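Local coordinates for mucus binding proteinn (Lactobacillus reuteri, PDB 4MT5), which probably binds mucus or mucin at the bacterial cell surface, the chain here being one repeat (Mub repeat V) of a much longer cell-wall-bound protein, at residues 45-51 / 67-73; 92-98 / 175-181; 111-117 / 129-134. All coordinates share one frame; numbering follows the deposited sequence.

Interaction 1. Residues 45-51 / 67-73; sequences GYVLVSD and EVHFKHG
The rings of Y46 and H72 lie alongside each other but are turned obliquely, their planes 81° apart, with CE1 of Y46 3.4 Å from CD2 of H72. Further along, the F70 ring carries L48 CD1 over one face, displaced toward the rim and 4.1 Å from F70 CE1, while Y46 CB approaches F70 CD1 at 3.9 Å. With CG anti to the backbone N (chi1 -168°), L48 also brings CD1 to V68 CG1, at 3.7 Å. At the edge of the H69 ring sit S50 OG and, in the ring plane, a water that joins this hydroxyl to E67 O. H69 NE2 donates to E67 OE1 (2.8 Å) from above the carboxylate plane, and its ND1 is bonded to D11. D120 and D10 hold the H72 nitrogens, fixing the ring's rotation, and such paired carboxylates may favour protonation of both histidines. With an alanine in place of Y46, the H72 ring would lose its aromatic neighbour and a gap would probably open beside it.

The backbones pair as antiparallel strands: V47 and K71 exchange two bonds, and G45 O, at the end of a Schellman motif closing helix 35-42, accepts from G73 N. V49 N donates to H69 O at 2.8 Å, S50 N reaches the same oxygen weakly, and H69 N returns a bond to S50 O, making a classic beta bulge. I38 of the helix covers L48, V68 and F70, and strand 2-10 flanks 67-73, the helix-on-sheet arrangement of the ubiquitin-like beta-grasp fold.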
# COMPACT_ATOMS: atom_id res chain seq x y z
N GLY A 45 -1.66 4.52 17.77
CA GLY A 45 -0.81 4.27 16.62
C GLY A 45 0.48 5.07 16.57
O GLY A 45 1.17 5.09 15.55
N TYR A 46 0.83 5.72 17.67
CA TYR A 46 2.03 6.56 17.74
C TYR A 46 3.24 5.76 18.29
O TYR A 46 3.07 4.79 19.05
CB TYR A 46 1.78 7.81 18.61
CG TYR A 46 0.90 8.92 18.01
CD1 TYR A 46 1.46 9.94 17.25
CD2 TYR A 46 -0.46 8.99 18.28
CE1 TYR A 46 0.68 10.98 16.74
CE2 TYR A 46 -1.25 10.03 17.76
CZ TYR A 46 -0.67 11.01 16.99
OH TYR A 46 -1.43 12.04 16.46
N VAL A 47 4.45 6.16 17.91
CA VAL A 47 5.67 5.51 18.40
C VAL A 47 6.55 6.48 19.18
O VAL A 47 6.92 7.53 18.67
CB VAL A 47 6.49 4.93 17.23
CG1 VAL A 47 7.91 4.59 17.67
CG2 VAL A 47 5.81 3.73 16.68
N LEU A 48 6.88 6.11 20.41
CA LEU A 48 7.80 6.88 21.24
C LEU A 48 9.15 7.10 20.57
O LEU A 48 9.70 6.20 19.94
CB LEU A 48 8.01 6.18 22.58
CG LEU A 48 8.71 7.01 23.65
CD1 LEU A 48 8.03 8.37 23.79
CD2 LEU A 48 8.67 6.28 24.97
N VAL A 49 9.69 8.31 20.72
CA VAL A 49 10.97 8.62 20.13
C VAL A 49 11.94 9.04 21.23
O VAL A 49 13.11 8.68 21.21
CB VAL A 49 10.84 9.70 19.07
CG1 VAL A 49 12.20 9.99 18.45
CG2 VAL A 49 9.85 9.27 18.01
N SER A 50 11.44 9.82 22.18
CA SER A 50 12.25 10.23 23.32
C SER A 50 11.34 10.71 24.42
O SER A 50 10.23 11.15 24.17
CB SER A 50 13.26 11.32 22.94
OG SER A 50 12.62 12.43 22.32
N ASP A 51 11.82 10.61 25.65
CA ASP A 51 11.07 11.04 26.81
C ASP A 51 12.01 11.82 27.73
O ASP A 51 12.81 11.22 28.47
CB ASP A 51 10.45 9.83 27.52
CG ASP A 51 9.77 10.20 28.84
OD1 ASP A 51 9.51 11.40 29.06
OD2 ASP A 51 9.48 9.30 29.67
N GLU A 67 9.97 17.47 27.27
CA GLU A 67 9.31 17.02 26.04
C GLU A 67 9.26 15.50 25.88
O GLU A 67 10.21 14.78 26.16
CB GLU A 67 9.94 17.68 24.80
CG GLU A 67 9.69 19.20 24.66
CD GLU A 67 10.34 19.81 23.41
OE1 GLU A 67 11.33 19.22 22.91
OE2 GLU A 67 9.87 20.87 22.91
N VAL A 68 8.12 15.00 25.44
CA VAL A 68 8.01 13.59 25.09
C VAL A 68 7.71 13.54 23.60
O VAL A 68 6.66 13.99 23.17
CB VAL A 68 6.86 12.88 25.88
CG1 VAL A 68 6.75 11.42 25.47
CG2 VAL A 68 7.10 12.97 27.38
N HIS A 69 8.64 13.02 22.79
CA HIS A 69 8.42 13.03 21.34
C HIS A 69 7.86 11.68 20.80
O HIS A 69 8.25 10.61 21.25
CB HIS A 69 9.68 13.48 20.57
CG HIS A 69 10.04 14.92 20.77
ND1 HIS A 69 9.48 15.94 20.02
CD2 HIS A 69 10.89 15.52 21.63
CE1 HIS A 69 9.97 17.10 20.41
NE2 HIS A 69 10.83 16.88 21.39
N PHE A 70 6.94 11.76 19.85
CA PHE A 70 6.41 10.58 19.20
C PHE A 70 6.53 10.75 17.71
O PHE A 70 6.71 11.87 17.24
CB PHE A 70 4.93 10.43 19.50
CG PHE A 70 4.62 10.16 20.93
CD1 PHE A 70 4.38 8.87 21.37
CD2 PHE A 70 4.55 11.20 21.84
CE1 PHE A 70 4.07 8.63 22.68
CE2 PHE A 70 4.24 10.95 23.15
CZ PHE A 70 4.01 9.66 23.58
N LYS A 71 6.43 9.64 16.97
CA LYS A 71 6.22 9.68 15.52
C LYS A 71 5.09 8.73 15.17
O LYS A 71 4.71 7.89 15.98
CB LYS A 71 7.48 9.28 14.74
CG LYS A 71 7.98 7.88 15.07
CD LYS A 71 9.17 7.50 14.20
CE LYS A 71 10.01 6.40 14.86
NZ LYS A 71 11.22 6.13 14.02
N HIS A 72 4.54 8.87 13.97
CA HIS A 72 3.47 7.98 13.52
C HIS A 72 3.97 6.56 13.30
O HIS A 72 5.05 6.35 12.75
CB HIS A 72 2.83 8.50 12.24
CG HIS A 72 1.93 9.68 12.44
ND1 HIS A 72 1.05 10.12 11.47
CD2 HIS A 72 1.76 10.50 13.50
CE1 HIS A 72 0.39 11.16 11.93
NE2 HIS A 72 0.80 11.42 13.16
N GLY A 73 3.18 5.60 13.73
CA GLY A 73 3.48 4.21 13.47
C GLY A 73 3.26 3.89 12.01
O GLY A 73 2.35 4.42 11.37
O HOH W 1 12.64 14.18 24.55

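Interaction 2. Residues 92-98 / 175-181; sequences TIHYVDE and VKTVVYV
H94 is joined to 175-181 through both ends of its peptide unit, its N donating to K176 O at 2.9 Å and its O accepting from V178 N, midway along a run of five backbone bonds between parallel strands. T92 O takes K176 N at 3.0 Å, V96 N gives to V178 O at 2.8 Å, and V96 O receives Y180 N. Thus H94 and V96 spend both N and O on 175-181, while the alternate residues I93 and Y95 turn their backbones to S107 and V103. On the other strand V179 bonds to N158, through the backbone and through OD1, and V181 to T156.

Across the seam the side chains meet mostly through carbon. V178 CG2 touches I93 CG2 at 3.6 Å, Y95 CD1 lies 3.6 Å from V178 CB, and the same Y95 atom meets the edge of the Y180 ring. I93 CG2 covers one face of the Y95 ring. The Y180 hydroxyl bonds to P150 O. H94 ND1 makes a weak bond to D106 OD1; T177 OG1 is merely in contact at the ring edge, on the CD2 side.

Strands 85-96 and 174-182, from near the two ends of the Muc B2-like domain, thus pair in parallel, consistent with the ubiquitin-like beta-grasp fold. No side-chain hydrogen bond spans the two segments: amides and carbonyls give the pairing its directionality, and the apolar face of I93, Y95 and V178 adds packing.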
# COMPACT_ATOMS: atom_id res chain seq x y z
N THR A 92 -8.26 -12.60 -24.18
CA THR A 92 -9.07 -13.68 -24.71
C THR A 92 -9.13 -13.66 -26.23
O THR A 92 -9.44 -12.63 -26.85
CB THR A 92 -10.51 -13.63 -24.14
OG1 THR A 92 -10.46 -13.65 -22.71
CG2 THR A 92 -11.31 -14.82 -24.62
N ILE A 93 -8.81 -14.80 -26.84
CA ILE A 93 -8.96 -14.97 -28.28
C ILE A 93 -10.14 -15.88 -28.57
O ILE A 93 -10.18 -17.01 -28.09
CB ILE A 93 -7.72 -15.59 -28.91
CG1 ILE A 93 -6.48 -14.79 -28.53
CG2 ILE A 93 -7.86 -15.58 -30.42
CD1 ILE A 93 -6.58 -13.34 -28.95
N HIS A 94 -11.10 -15.38 -29.35
CA HIS A 94 -12.20 -16.21 -29.85
C HIS A 94 -11.93 -16.69 -31.28
O HIS A 94 -11.51 -15.91 -32.14
CB HIS A 94 -13.54 -15.45 -29.80
CG HIS A 94 -13.97 -15.05 -28.42
ND1 HIS A 94 -14.16 -15.97 -27.41
CD2 HIS A 94 -14.25 -13.83 -27.89
CE1 HIS A 94 -14.54 -15.33 -26.31
NE2 HIS A 94 -14.59 -14.04 -26.57
N TYR A 95 -12.16 -17.97 -31.52
CA TYR A 95 -12.01 -18.53 -32.86
C TYR A 95 -13.36 -19.00 -33.42
O TYR A 95 -13.91 -20.00 -32.98
CB TYR A 95 -11.01 -19.70 -32.83
CG TYR A 95 -9.62 -19.36 -32.30
CD1 TYR A 95 -8.70 -18.68 -33.08
CD2 TYR A 95 -9.24 -19.74 -31.01
CE1 TYR A 95 -7.42 -18.38 -32.59
CE2 TYR A 95 -7.97 -19.45 -30.52
CZ TYR A 95 -7.07 -18.77 -31.31
OH TYR A 95 -5.81 -18.47 -30.82
N VAL A 96 -13.90 -18.27 -34.40
CA VAL A 96 -15.25 -18.56 -34.91
C VAL A 96 -15.32 -18.82 -36.42
O VAL A 96 -14.30 -19.10 -37.06
CB VAL A 96 -16.23 -17.43 -34.56
CG1 VAL A 96 -16.37 -17.30 -33.06
CG2 VAL A 96 -15.76 -16.11 -35.17
N ASP A 97 -16.53 -18.73 -36.98
CA ASP A 97 -16.75 -18.80 -38.43
C ASP A 97 -17.69 -17.69 -38.95
O ASP A 97 -17.81 -16.63 -38.35
CB ASP A 97 -17.24 -20.19 -38.86
CG ASP A 97 -18.58 -20.58 -38.24
OD1 ASP A 97 -19.45 -19.69 -38.03
OD2 ASP A 97 -18.78 -21.79 -37.97
N GLU A 98 -18.37 -17.96 -40.06
CA GLU A 98 -19.27 -16.97 -40.67
C GLU A 98 -20.51 -16.76 -39.81
O GLU A 98 -21.06 -15.65 -39.73
CB GLU A 98 -19.69 -17.42 -42.07
CG GLU A 98 -18.54 -17.91 -42.93
CD GLU A 98 -17.62 -16.80 -43.38
OE1 GLU A 98 -17.93 -15.61 -43.13
OE2 GLU A 98 -16.58 -17.12 -44.00
N VAL A 175 -9.87 -8.40 -25.72
CA VAL A 175 -10.78 -9.30 -26.41
C VAL A 175 -10.62 -9.16 -27.92
O VAL A 175 -10.89 -8.10 -28.51
CB VAL A 175 -12.25 -9.06 -26.02
CG1 VAL A 175 -13.07 -10.31 -26.29
CG2 VAL A 175 -12.35 -8.66 -24.55
N LYS A 176 -10.17 -10.24 -28.53
CA LYS A 176 -9.84 -10.26 -29.95
C LYS A 176 -10.44 -11.53 -30.55
O LYS A 176 -10.27 -12.63 -30.01
CB LYS A 176 -8.32 -10.28 -30.12
CG LYS A 176 -7.76 -9.14 -30.93
CD LYS A 176 -8.11 -7.78 -30.38
CE LYS A 176 -7.23 -6.72 -31.04
NZ LYS A 176 -7.66 -5.31 -30.80
N THR A 177 -11.13 -11.37 -31.68
CA THR A 177 -11.83 -12.47 -32.34
C THR A 177 -11.20 -12.85 -33.68
O THR A 177 -10.93 -11.98 -34.51
CB THR A 177 -13.31 -12.10 -32.54
OG1 THR A 177 -13.88 -11.78 -31.26
CG2 THR A 177 -14.06 -13.25 -33.16
N VAL A 178 -10.97 -14.15 -33.89
CA VAL A 178 -10.48 -14.66 -35.17
C VAL A 178 -11.58 -15.39 -35.94
O VAL A 178 -12.21 -16.32 -35.41
CB VAL A 178 -9.30 -15.63 -34.98
CG1 VAL A 178 -8.56 -15.84 -36.29
CG2 VAL A 178 -8.36 -15.12 -33.95
N VAL A 179 -11.81 -14.99 -37.19
CA VAL A 179 -12.86 -15.60 -38.02
C VAL A 179 -12.27 -16.48 -39.12
O VAL A 179 -11.45 -16.03 -39.92
CB VAL A 179 -13.79 -14.55 -38.67
CG1 VAL A 179 -14.91 -15.25 -39.40
CG2 VAL A 179 -14.37 -13.62 -37.62
N TYR A 180 -12.71 -17.73 -39.15
CA TYR A 180 -12.26 -18.69 -40.14
C TYR A 180 -13.21 -18.74 -41.33
O TYR A 180 -14.42 -18.96 -41.17
CB TYR A 180 -12.16 -20.08 -39.50
CG TYR A 180 -10.88 -20.30 -38.71
CD1 TYR A 180 -9.86 -21.11 -39.21
CD2 TYR A 180 -10.71 -19.72 -37.45
CE1 TYR A 180 -8.69 -21.32 -38.50
CE2 TYR A 180 -9.54 -19.93 -36.72
CZ TYR A 180 -8.54 -20.73 -37.25
OH TYR A 180 -7.38 -20.94 -36.54
N VAL A 181 -12.67 -18.54 -42.53
CA VAL A 181 -13.46 -18.60 -43.76
C VAL A 181 -13.35 -19.98 -44.40
O VAL A 181 -12.26 -20.52 -44.55
CB VAL A 181 -13.02 -17.52 -44.78
CG1 VAL A 181 -13.66 -17.76 -46.13
CG2 VAL A 181 -13.36 -16.12 -44.26

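Interaction 3. Residues 111-117 / 129-134; sequences VTFKRGY and YDPWTV
F113 and V134 stand side by side at the apolar centre, V134 CG2 lying 3.4 Å from F113 CE1. V111 CG2 adds to this cluster, covering one face of the F113 ring and touching V134 CG1 at 4.0 Å. On the other flank F113 CB rests 3.8 Å from W132 CE3.

R115 is held flat between two aromatic rings. Its guanidinium lies over W132, the planes only 10° apart, and Y129 covers the opposite face with its ring tilted by 28°. CD sits centrally above the six-membered ring of W132, 3.7 Å from the centroid, a CH-pi contact. CZ is 3.9 Å from the centroid of the Y129 ring, an off-centre cation-pi pair. With CG placed between the backbone N and the carbonyl carbon (chi1 74°) and the chain extended from CG to NE, the charged end reaches into this slot. NE forms a salt bridge with E85, whose carboxylate pairs with the charge while the rings hold the group flat, and a water in the guanidinium plane accepts from NH1 and donates to the backbone D130 O.

Toward the polar edge, K114 N donates to T133 O, and K114 O is gripped twice, by T133 N at 2.7 Å and, from above the carbonyl plane, by T133 OG1 at 2.8 Å. D130 N bonds to G116 O at 3.0 Å, while a second water links G116 N to P131 O. D130 OD2 is held by H76.

Residues 129-134 thus return antiparallel against strand 104-120, the pairing interrupted around 130-132, within the ubiquitin-clan Muc B2-like domain. Strand 104-120 here has strand 85-96 along its other edge, V111 packs on F144 of strand 142-148, W132 bonds through its backbone to A139, and P169 covers F113 and W132.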
# COMPACT_ATOMS: atom_id res chain seq x y z
N VAL A 111 -2.45 -11.98 -16.68
CA VAL A 111 -1.34 -11.43 -15.89
C VAL A 111 -1.89 -10.70 -14.68
O VAL A 111 -2.81 -9.90 -14.79
CB VAL A 111 -0.40 -10.51 -16.72
CG1 VAL A 111 -1.18 -9.40 -17.37
CG2 VAL A 111 0.70 -9.95 -15.85
N THR A 112 -1.34 -11.01 -13.51
CA THR A 112 -1.73 -10.36 -12.27
C THR A 112 -0.59 -9.48 -11.77
O THR A 112 0.51 -9.97 -11.53
CB THR A 112 -2.09 -11.38 -11.16
OG1 THR A 112 -3.28 -12.09 -11.53
CG2 THR A 112 -2.34 -10.68 -9.84
N PHE A 113 -0.87 -8.19 -11.63
CA PHE A 113 0.09 -7.25 -11.06
C PHE A 113 -0.19 -7.14 -9.56
O PHE A 113 -1.33 -6.98 -9.16
CB PHE A 113 -0.06 -5.88 -11.71
CG PHE A 113 0.38 -5.85 -13.14
CD1 PHE A 113 1.71 -5.61 -13.46
CD2 PHE A 113 -0.53 -6.04 -14.17
CE1 PHE A 113 2.12 -5.57 -14.77
CE2 PHE A 113 -0.12 -6.00 -15.49
CZ PHE A 113 1.21 -5.77 -15.79
N LYS A 114 0.86 -7.25 -8.74
CA LYS A 114 0.71 -7.16 -7.29
C LYS A 114 1.71 -6.15 -6.75
O LYS A 114 2.82 -6.06 -7.26
CB LYS A 114 0.98 -8.52 -6.64
CG LYS A 114 -0.15 -9.51 -6.75
CD LYS A 114 0.31 -10.92 -6.41
CE LYS A 114 -0.85 -11.76 -5.89
NZ LYS A 114 -0.50 -13.21 -5.84
N ARG A 115 1.31 -5.36 -5.75
CA ARG A 115 2.27 -4.50 -5.05
C ARG A 115 1.96 -4.31 -3.59
O ARG A 115 0.80 -4.37 -3.17
CB ARG A 115 2.42 -3.12 -5.72
CG ARG A 115 1.24 -2.18 -5.49
CD ARG A 115 1.53 -0.79 -6.06
NE ARG A 115 0.33 0.05 -6.12
CZ ARG A 115 0.28 1.23 -6.73
NH1 ARG A 115 1.35 1.72 -7.34
NH2 ARG A 115 -0.85 1.93 -6.73
N GLY A 116 2.99 -4.06 -2.81
CA GLY A 116 2.81 -3.73 -1.41
C GLY A 116 2.66 -2.23 -1.24
O GLY A 116 2.79 -1.46 -2.19
N TYR A 117 2.40 -1.81 -0.00
CA TYR A 117 2.28 -0.40 0.32
C TYR A 117 2.51 -0.19 1.81
O TYR A 117 2.60 -1.14 2.57
CB TYR A 117 0.90 0.11 -0.07
CG TYR A 117 -0.22 -0.78 0.41
CD1 TYR A 117 -0.72 -1.79 -0.40
CD2 TYR A 117 -0.77 -0.61 1.66
CE1 TYR A 117 -1.75 -2.61 0.02
CE2 TYR A 117 -1.80 -1.43 2.09
CZ TYR A 117 -2.28 -2.42 1.27
OH TYR A 117 -3.30 -3.24 1.71
N TYR A 129 3.92 3.43 -1.95
CA TYR A 129 3.70 2.15 -2.63
C TYR A 129 5.03 1.58 -3.07
O TYR A 129 5.93 2.31 -3.48
CB TYR A 129 2.81 2.34 -3.86
CG TYR A 129 1.37 2.73 -3.58
CD1 TYR A 129 0.38 1.75 -3.40
CD2 TYR A 129 1.00 4.06 -3.49
CE1 TYR A 129 -0.95 2.10 -3.15
CE2 TYR A 129 -0.32 4.42 -3.23
CZ TYR A 129 -1.29 3.44 -3.06
OH TYR A 129 -2.59 3.81 -2.80
N ASP A 130 5.16 0.26 -2.95
CA ASP A 130 6.35 -0.46 -3.41
C ASP A 130 6.25 -0.65 -4.91
O ASP A 130 5.18 -0.47 -5.48
CB ASP A 130 6.40 -1.82 -2.73
CG ASP A 130 6.62 -1.71 -1.23
OD1 ASP A 130 7.14 -0.66 -0.79
OD2 ASP A 130 6.27 -2.67 -0.49
N PRO A 131 7.35 -1.00 -5.56
CA PRO A 131 7.23 -1.19 -7.01
C PRO A 131 6.27 -2.33 -7.39
O PRO A 131 6.18 -3.31 -6.67
CB PRO A 131 8.66 -1.56 -7.44
CG PRO A 131 9.55 -1.12 -6.30
CD PRO A 131 8.72 -1.22 -5.06
N TRP A 132 5.54 -2.17 -8.49
CA TRP A 132 4.70 -3.23 -9.05
C TRP A 132 5.49 -4.50 -9.31
O TRP A 132 6.61 -4.46 -9.82
CB TRP A 132 4.11 -2.77 -10.38
CG TRP A 132 2.94 -1.86 -10.26
CD1 TRP A 132 2.86 -0.56 -10.66
CD2 TRP A 132 1.66 -2.20 -9.72
NE1 TRP A 132 1.60 -0.06 -10.39
CE2 TRP A 132 0.85 -1.04 -9.81
CE3 TRP A 132 1.12 -3.36 -9.15
CZ2 TRP A 132 -0.46 -1.02 -9.37
CZ3 TRP A 132 -0.18 -3.33 -8.71
CH2 TRP A 132 -0.96 -2.17 -8.82
N THR A 133 4.91 -5.65 -8.98
CA THR A 133 5.56 -6.93 -9.24
C THR A 133 4.66 -7.88 -10.02
O THR A 133 3.44 -7.90 -9.81
CB THR A 133 6.04 -7.63 -7.92
OG1 THR A 133 4.92 -7.92 -7.08
CG2 THR A 133 7.03 -6.76 -7.15
N VAL A 134 5.26 -8.65 -10.92
CA VAL A 134 4.56 -9.72 -11.65
C VAL A 134 5.23 -11.05 -11.34
O VAL A 134 6.41 -11.24 -11.65
CB VAL A 134 4.65 -9.50 -13.15
CG1 VAL A 134 4.08 -10.70 -13.88
CG2 VAL A 134 3.96 -8.22 -13.55
O HOH W 2 3.85 0.83 -7.58
O HOH W 3 5.26 -4.51 -4.34

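From the N terminus, interaction 1 comes first: strand 65-77 returns antiparallel to strand 46-51 after 15 intervening residues, closing within the mucin binding domain before the other two contacts open. Interaction 2 then opens on strand 85-96 and closes only at 175-181, joining the start and the end of the Muc B2-like domain. Interaction 3 falls wholly within that span, closing a short excursion of 11 residues, and no contact crosses another. The centres of interactions 1 and 2 are 62 Å apart, with interaction 3 roughly midway, at 31 and 32 Å. Strand 104-120, which carries interaction 3, pairs with both 65-77 and 85-96 and so links the two domains.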